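Fibronectin type III domain-containing protein (Simiduia agarivorans, PDB 6P2K) probably hydrolyses the beta-1,4-glucan backbone of xyloglucan, as a glycoside hydrolase family 74 enzyme built from seven-bladed beta-propeller domains. Local coordinates at residues 449-463 and 510-524. Sequence-based numbering, arbitrary orientation.
Sequences QAVDIADAWGVPTVV and VLRDVAVSPANPAKV. With PE3 (3,6,9,12,15,18,21,24,27,30,33,36,39-tridecaoxahentetracontane-1,41-diol), chain V.
Two adjoining propeller blades meet here through their first strands, 449-456 and 511-516. The strands run nearly parallel, 9° apart, with axes 5.6 Å from each other. They share no direct backbone hydrogen bond. The carboxylate of Asp452 bridges them instead: Val516 N donates to Asp452 OD2 at 3.0 Å, from above the carboxylate plane. Asp452 OD1 takes the N-H of Ile453, so both oxygens are held and the group's rotation is fixed. Water 2 adds a second bridge, donating to Val451 O and Val514 O.

Each strand opens a separate four-stranded antiparallel sheet, as in propeller blades packed around an axis. Between the sheets lies an apolar layer. Val463 CG2 meets Val514 CG1 at 3.9 Å and also touches Val516 CG2. Ala454 CB rests against Val516 CG2 at 3.8 Å and Val524 CG2. With CG1 anti to the backbone N (chi1 178°), CG2 of Val516 falls anti to the carbonyl carbon and comes to 3.5 Å from Ile453 O. Nearer the start of the strands, Ala450 CB packs 3.6 Å from Asp513 OD1, a zinc ligand alongside Asp405; Asp513 OD2 accepts from Ile573 N.

Past the end of strand 511-516, Asp455 N makes a weak bond to Pro521 O. At the start of the strands, water 1 joins Gln449 OE1 to Arg512 NE in the guanidinium plane. Gln449 NE2 binds Asp447, and Arg512 NH2 binds Trp616 O.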
loop_
_atom_site.group_PDB
_atom_site.type_symbol
_atom_site.label_atom_id
_atom_site.label_comp_id
_atom_site.label_asym_id
_atom_site.label_seq_id
_atom_site.Cartn_x
_atom_site.Cartn_y
_atom_site.Cartn_z
ATOM N N GLN B 449 -12.860 -30.590 11.882
ATOM C CA GLN B 449 -14.075 -31.390 11.980
ATOM C C GLN B 449 -15.326 -30.689 11.457
ATOM O O GLN B 449 -16.359 -31.349 11.301
ATOM C CB GLN B 449 -14.300 -31.825 13.435
ATOM C CG GLN B 449 -13.276 -32.848 13.919
ATOM C CD GLN B 449 -13.486 -33.293 15.359
ATOM O OE1 GLN B 449 -14.612 -33.352 15.851
ATOM N NE2 GLN B 449 -12.392 -33.618 16.040
ATOM N N ALA B 450 -15.269 -29.389 11.170
ATOM C CA ALA B 450 -16.451 -28.680 10.700
ATOM C C ALA B 450 -16.033 -27.459 9.892
ATOM O O ALA B 450 -15.107 -26.742 10.277
ATOM C CB ALA B 450 -17.348 -28.257 11.872
ATOM N N VAL B 451 -16.725 -27.233 8.772
ATOM C CA VAL B 451 -16.538 -26.052 7.936
ATOM C C VAL B 451 -17.905 -25.550 7.487
ATOM O O VAL B 451 -18.877 -26.309 7.427
ATOM C CB VAL B 451 -15.641 -26.333 6.705
ATOM C CG1 VAL B 451 -14.199 -26.583 7.131
ATOM C CG2 VAL B 451 -16.176 -27.516 5.905
ATOM N N ASP B 452 -17.971 -24.257 7.164
ATOM C CA ASP B 452 -19.182 -23.633 6.638
ATOM C C ASP B 452 -18.797 -22.296 6.016
ATOM O O ASP B 452 -17.650 -21.853 6.114
ATOM C CB ASP B 452 -20.246 -23.454 7.731
ATOM C CG ASP B 452 -21.668 -23.556 7.191
ATOM O OD1 ASP B 452 -21.858 -23.404 5.962
ATOM O OD2 ASP B 452 -22.600 -23.788 7.997
ATOM N N ILE B 453 -19.767 -21.660 5.361
ATOM C CA ILE B 453 -19.571 -20.361 4.720
ATOM C C ILE B 453 -20.480 -19.346 5.400
ATOM O O ILE B 453 -21.704 -19.523 5.426
ATOM C CB ILE B 453 -19.857 -20.408 3.209
ATOM C CG1 ILE B 453 -19.125 -21.579 2.548
ATOM C CG2 ILE B 453 -19.466 -19.084 2.554
ATOM C CD1 ILE B 453 -17.612 -21.446 2.541
ATOM N N ALA B 454 -19.885 -18.279 5.933
ATOM C CA ALA B 454 -20.602 -17.204 6.602
ATOM C C ALA B 454 -20.561 -15.935 5.748
ATOM O O ALA B 454 -20.151 -15.955 4.581
ATOM C CB ALA B 454 -20.014 -16.965 7.994
ATOM N N ASP B 455 -20.968 -14.815 6.346
ATOM C CA ASP B 455 -21.096 -13.545 5.633
ATOM C C ASP B 455 -20.577 -12.423 6.525
ATOM O O ASP B 455 -21.191 -12.108 7.549
ATOM C CB ASP B 455 -22.549 -13.292 5.235
ATOM C CG ASP B 455 -22.804 -11.854 4.856
ATOM O OD1 ASP B 455 -22.092 -11.351 3.968
ATOM O OD2 ASP B 455 -23.710 -11.228 5.445
ATOM N N ALA B 456 -19.461 -11.810 6.131
ATOM C CA ALA B 456 -18.842 -10.720 6.885
ATOM C C ALA B 456 -18.973 -9.430 6.079
ATOM O O ALA B 456 -18.156 -9.155 5.194
ATOM C CB ALA B 456 -17.381 -11.037 7.195
ATOM N N TRP B 457 -19.994 -8.637 6.402
ATOM C CA TRP B 457 -20.256 -7.368 5.721
ATOM C C TRP B 457 -20.362 -7.560 4.210
ATOM O O TRP B 457 -19.871 -6.748 3.424
ATOM C CB TRP B 457 -19.183 -6.323 6.044
ATOM C CG TRP B 457 -18.907 -6.089 7.505
ATOM C CD1 TRP B 457 -17.690 -6.156 8.122
ATOM C CD2 TRP B 457 -19.848 -5.712 8.520
ATOM N NE1 TRP B 457 -17.816 -5.857 9.454
ATOM C CE2 TRP B 457 -19.131 -5.583 9.727
ATOM C CE3 TRP B 457 -21.229 -5.477 8.528
ATOM C CZ2 TRP B 457 -19.744 -5.232 10.930
ATOM C CZ3 TRP B 457 -21.838 -5.130 9.726
ATOM C CH2 TRP B 457 -21.093 -5.010 10.909
ATOM N N GLY B 458 -20.995 -8.655 3.794
ATOM C CA GLY B 458 -21.194 -8.922 2.387
ATOM C C GLY B 458 -20.119 -9.756 1.722
ATOM O O GLY B 458 -20.284 -10.132 0.555
ATOM N N VAL B 459 -19.028 -10.058 2.413
ATOM C CA VAL B 459 -17.943 -10.868 1.866
ATOM C C VAL B 459 -18.117 -12.298 2.368
ATOM O O VAL B 459 -18.109 -12.515 3.589
ATOM C CB VAL B 459 -16.565 -10.313 2.263
ATOM C CG1 VAL B 459 -15.460 -11.017 1.494
ATOM C CG2 VAL B 459 -16.501 -8.810 2.022
ATOM N N PRO B 460 -18.264 -13.286 1.485
ATOM C CA PRO B 460 -18.373 -14.673 1.949
ATOM C C PRO B 460 -17.109 -15.093 2.681
ATOM O O PRO B 460 -15.993 -14.780 2.263
ATOM C CB PRO B 460 -18.573 -15.469 0.654
ATOM C CG PRO B 460 -18.021 -14.595 -0.429
ATOM C CD PRO B 460 -18.260 -13.181 0.017
ATOM N N THR B 461 -17.295 -15.802 3.791
ATOM C CA THR B 461 -16.211 -16.065 4.727
ATOM C C THR B 461 -16.300 -17.500 5.217
ATOM O O THR B 461 -17.302 -17.890 5.827
ATOM C CB THR B 461 -16.274 -15.092 5.910
ATOM O OG1 THR B 461 -16.230 -13.747 5.420
ATOM C CG2 THR B 461 -15.111 -15.325 6.866
ATOM N N VAL B 462 -15.248 -18.280 4.956
ATOM C CA VAL B 462 -15.162 -19.632 5.487
ATOM C C VAL B 462 -15.027 -19.564 7.002
ATOM O O VAL B 462 -14.284 -18.732 7.535
ATOM C CB VAL B 462 -13.965 -20.377 4.869
ATOM C CG1 VAL B 462 -14.142 -21.887 5.002
ATOM C CG2 VAL B 462 -13.762 -19.964 3.419
ATOM N N VAL B 463 -15.751 -20.433 7.703
ATOM C CA VAL B 463 -15.568 -20.645 9.134
ATOM C C VAL B 463 -15.218 -22.110 9.348
ATOM O O VAL B 463 -15.730 -22.987 8.642
ATOM C CB VAL B 463 -16.815 -20.253 9.956
ATOM C CG1 VAL B 463 -17.123 -18.783 9.772
ATOM C CG2 VAL B 463 -18.021 -21.109 9.569
ATOM N N VAL B 510 -13.599 -29.075 21.973
ATOM C CA VAL B 510 -13.648 -29.160 20.518
ATOM C C VAL B 510 -15.014 -28.717 20.018
ATOM O O VAL B 510 -16.050 -29.160 20.524
ATOM C CB VAL B 510 -13.322 -30.593 20.057
ATOM C CG1 VAL B 510 -13.633 -30.768 18.574
ATOM C CG2 VAL B 510 -11.861 -30.928 20.336
ATOM N N LEU B 511 -15.018 -27.819 19.032
ATOM C CA LEU B 511 -16.258 -27.378 18.391
ATOM C C LEU B 511 -16.648 -28.441 17.368
ATOM O O LEU B 511 -16.359 -28.340 16.173
ATOM C CB LEU B 511 -16.082 -26.011 17.736
ATOM C CG LEU B 511 -15.330 -24.931 18.514
ATOM C CD1 LEU B 511 -15.212 -23.650 17.691
ATOM C CD2 LEU B 511 -16.009 -24.660 19.844
ATOM N N ARG B 512 -17.325 -29.487 17.854
ATOM C CA ARG B 512 -17.560 -30.650 17.003
ATOM C C ARG B 512 -18.414 -30.306 15.788
ATOM O O ARG B 512 -18.272 -30.939 14.737
ATOM C CB ARG B 512 -18.191 -31.790 17.799
ATOM C CG ARG B 512 -18.087 -33.108 17.063
ATOM C CD ARG B 512 -18.499 -34.299 17.896
ATOM N NE ARG B 512 -18.432 -35.517 17.094
ATOM C CZ ARG B 512 -19.245 -36.559 17.240
ATOM N NH1 ARG B 512 -20.193 -36.538 18.168
ATOM N NH2 ARG B 512 -19.109 -37.621 16.451
ATOM N N ASP B 513 -19.292 -29.311 15.894
ATOM C CA ASP B 513 -19.871 -28.731 14.692
ATOM C C ASP B 513 -19.929 -27.218 14.829
ATOM O O ASP B 513 -19.996 -26.667 15.931
ATOM C CB ASP B 513 -21.268 -29.286 14.368
ATOM C CG ASP B 513 -21.682 -29.046 12.904
ATOM O OD1 ASP B 513 -20.843 -29.187 11.971
ATOM O OD2 ASP B 513 -22.872 -28.724 12.686
ATOM N N VAL B 514 -19.862 -26.568 13.674
ATOM C CA VAL B 514 -19.978 -25.127 13.512
ATOM C C VAL B 514 -20.939 -24.917 12.355
ATOM O O VAL B 514 -20.771 -25.528 11.296
ATOM C CB VAL B 514 -18.613 -24.479 13.209
ATOM C CG1 VAL B 514 -18.778 -23.019 12.826
ATOM C CG2 VAL B 514 -17.655 -24.646 14.383
ATOM N N ALA B 515 -21.961 -24.087 12.555
ATOM C CA ALA B 515 -22.981 -23.935 11.528
ATOM C C ALA B 515 -23.450 -22.492 11.441
ATOM O O ALA B 515 -23.605 -21.811 12.459
ATOM C CB ALA B 515 -24.176 -24.862 11.792
ATOM N N VAL B 516 -23.689 -22.045 10.209
ATOM C CA VAL B 516 -24.113 -20.683 9.909
ATOM C C VAL B 516 -25.628 -20.659 9.760
ATOM O O VAL B 516 -26.224 -21.568 9.162
ATOM C CB VAL B 516 -23.415 -20.179 8.632
ATOM C CG1 VAL B 516 -23.880 -18.793 8.272
ATOM C CG2 VAL B 516 -21.901 -20.209 8.810
ATOM N N SER B 517 -26.258 -19.632 10.312
ATOM C CA SER B 517 -27.706 -19.482 10.179
ATOM C C SER B 517 -28.071 -19.113 8.750
ATOM O O SER B 517 -27.596 -18.086 8.250
ATOM C CB SER B 517 -28.219 -18.410 11.137
ATOM O OG SER B 517 -29.451 -17.867 10.683
ATOM N N PRO B 518 -28.905 -19.898 8.060
ATOM C CA PRO B 518 -29.332 -19.488 6.714
ATOM C C PRO B 518 -30.165 -18.220 6.721
ATOM O O PRO B 518 -30.147 -17.477 5.733
ATOM C CB PRO B 518 -30.141 -20.693 6.215
ATOM C CG PRO B 518 -29.681 -21.847 7.053
ATOM C CD PRO B 518 -29.371 -21.254 8.401
ATOM N N ALA B 519 -30.894 -17.947 7.807
ATOM C CA ALA B 519 -31.699 -16.733 7.874
ATOM C C ALA B 519 -30.832 -15.495 8.050
ATOM O O ALA B 519 -31.225 -14.401 7.631
ATOM C CB ALA B 519 -32.710 -16.835 9.013
ATOM N N ASN B 520 -29.659 -15.649 8.663
ATOM C CA ASN B 520 -28.745 -14.530 8.893
ATOM C C ASN B 520 -27.330 -15.069 8.802
ATOM O O ASN B 520 -26.722 -15.448 9.814
ATOM C CB ASN B 520 -28.996 -13.867 10.247
ATOM C CG ASN B 520 -28.052 -12.707 10.519
ATOM O OD1 ASN B 520 -27.268 -12.311 9.659
ATOM N ND2 ASN B 520 -28.126 -12.157 11.726
ATOM N N PRO B 521 -26.761 -15.117 7.594
ATOM C CA PRO B 521 -25.446 -15.747 7.417
ATOM C C PRO B 521 -24.298 -15.016 8.095
ATOM O O PRO B 521 -23.152 -15.465 7.979
ATOM C CB PRO B 521 -25.269 -15.764 5.891
ATOM C CG PRO B 521 -26.147 -14.660 5.397
ATOM C CD PRO B 521 -27.325 -14.620 6.328
ATOM N N ALA B 522 -24.553 -13.910 8.793
ATOM C CA ALA B 522 -23.526 -13.315 9.637
ATOM C C ALA B 522 -23.451 -13.980 11.004
ATOM O O ALA B 522 -22.454 -13.803 11.714
ATOM C CB ALA B 522 -23.783 -11.814 9.803
ATOM N N LYS B 523 -24.472 -14.745 11.379
ATOM C CA LYS B 523 -24.568 -15.369 12.693
ATOM C C LYS B 523 -24.087 -16.812 12.611
ATOM O O LYS B 523 -24.527 -17.566 11.736
ATOM C CB LYS B 523 -26.011 -15.312 13.200
ATOM C CG LYS B 523 -26.274 -16.078 14.486
ATOM C CD LYS B 523 -27.635 -15.704 15.071
ATOM C CE LYS B 523 -27.676 -14.235 15.472
ATOM N NZ LYS B 523 -29.018 -13.817 15.980
ATOM N N VAL B 524 -23.188 -17.193 13.520
ATOM C CA VAL B 524 -22.549 -18.507 13.497
ATOM C C VAL B 524 -22.732 -19.175 14.854
ATOM O O VAL B 524 -22.479 -18.555 15.892
ATOM C CB VAL B 524 -21.049 -18.409 13.148
ATOM C CG1 VAL B 524 -20.456 -19.801 12.967
ATOM C CG2 VAL B 524 -20.836 -17.563 11.892
HETATM O O43 PE3 V . -21.829 -12.736 0.259
HETATM C C42 PE3 V . -22.808 -13.580 0.870
HETATM C C41 PE3 V . -22.172 -14.914 1.266
HETATM O O40 PE3 V . -23.198 -15.718 1.862
HETATM C C39 PE3 V . -22.689 -17.001 2.247
HETATM C C38 PE3 V . -23.821 -17.803 2.874
HETATM O O37 PE3 V . -24.891 -17.967 1.925
HETATM O O HOH W 1 -16.604 -35.009 14.673
HETATM O O HOH W 2 -20.349 -27.592 9.514
#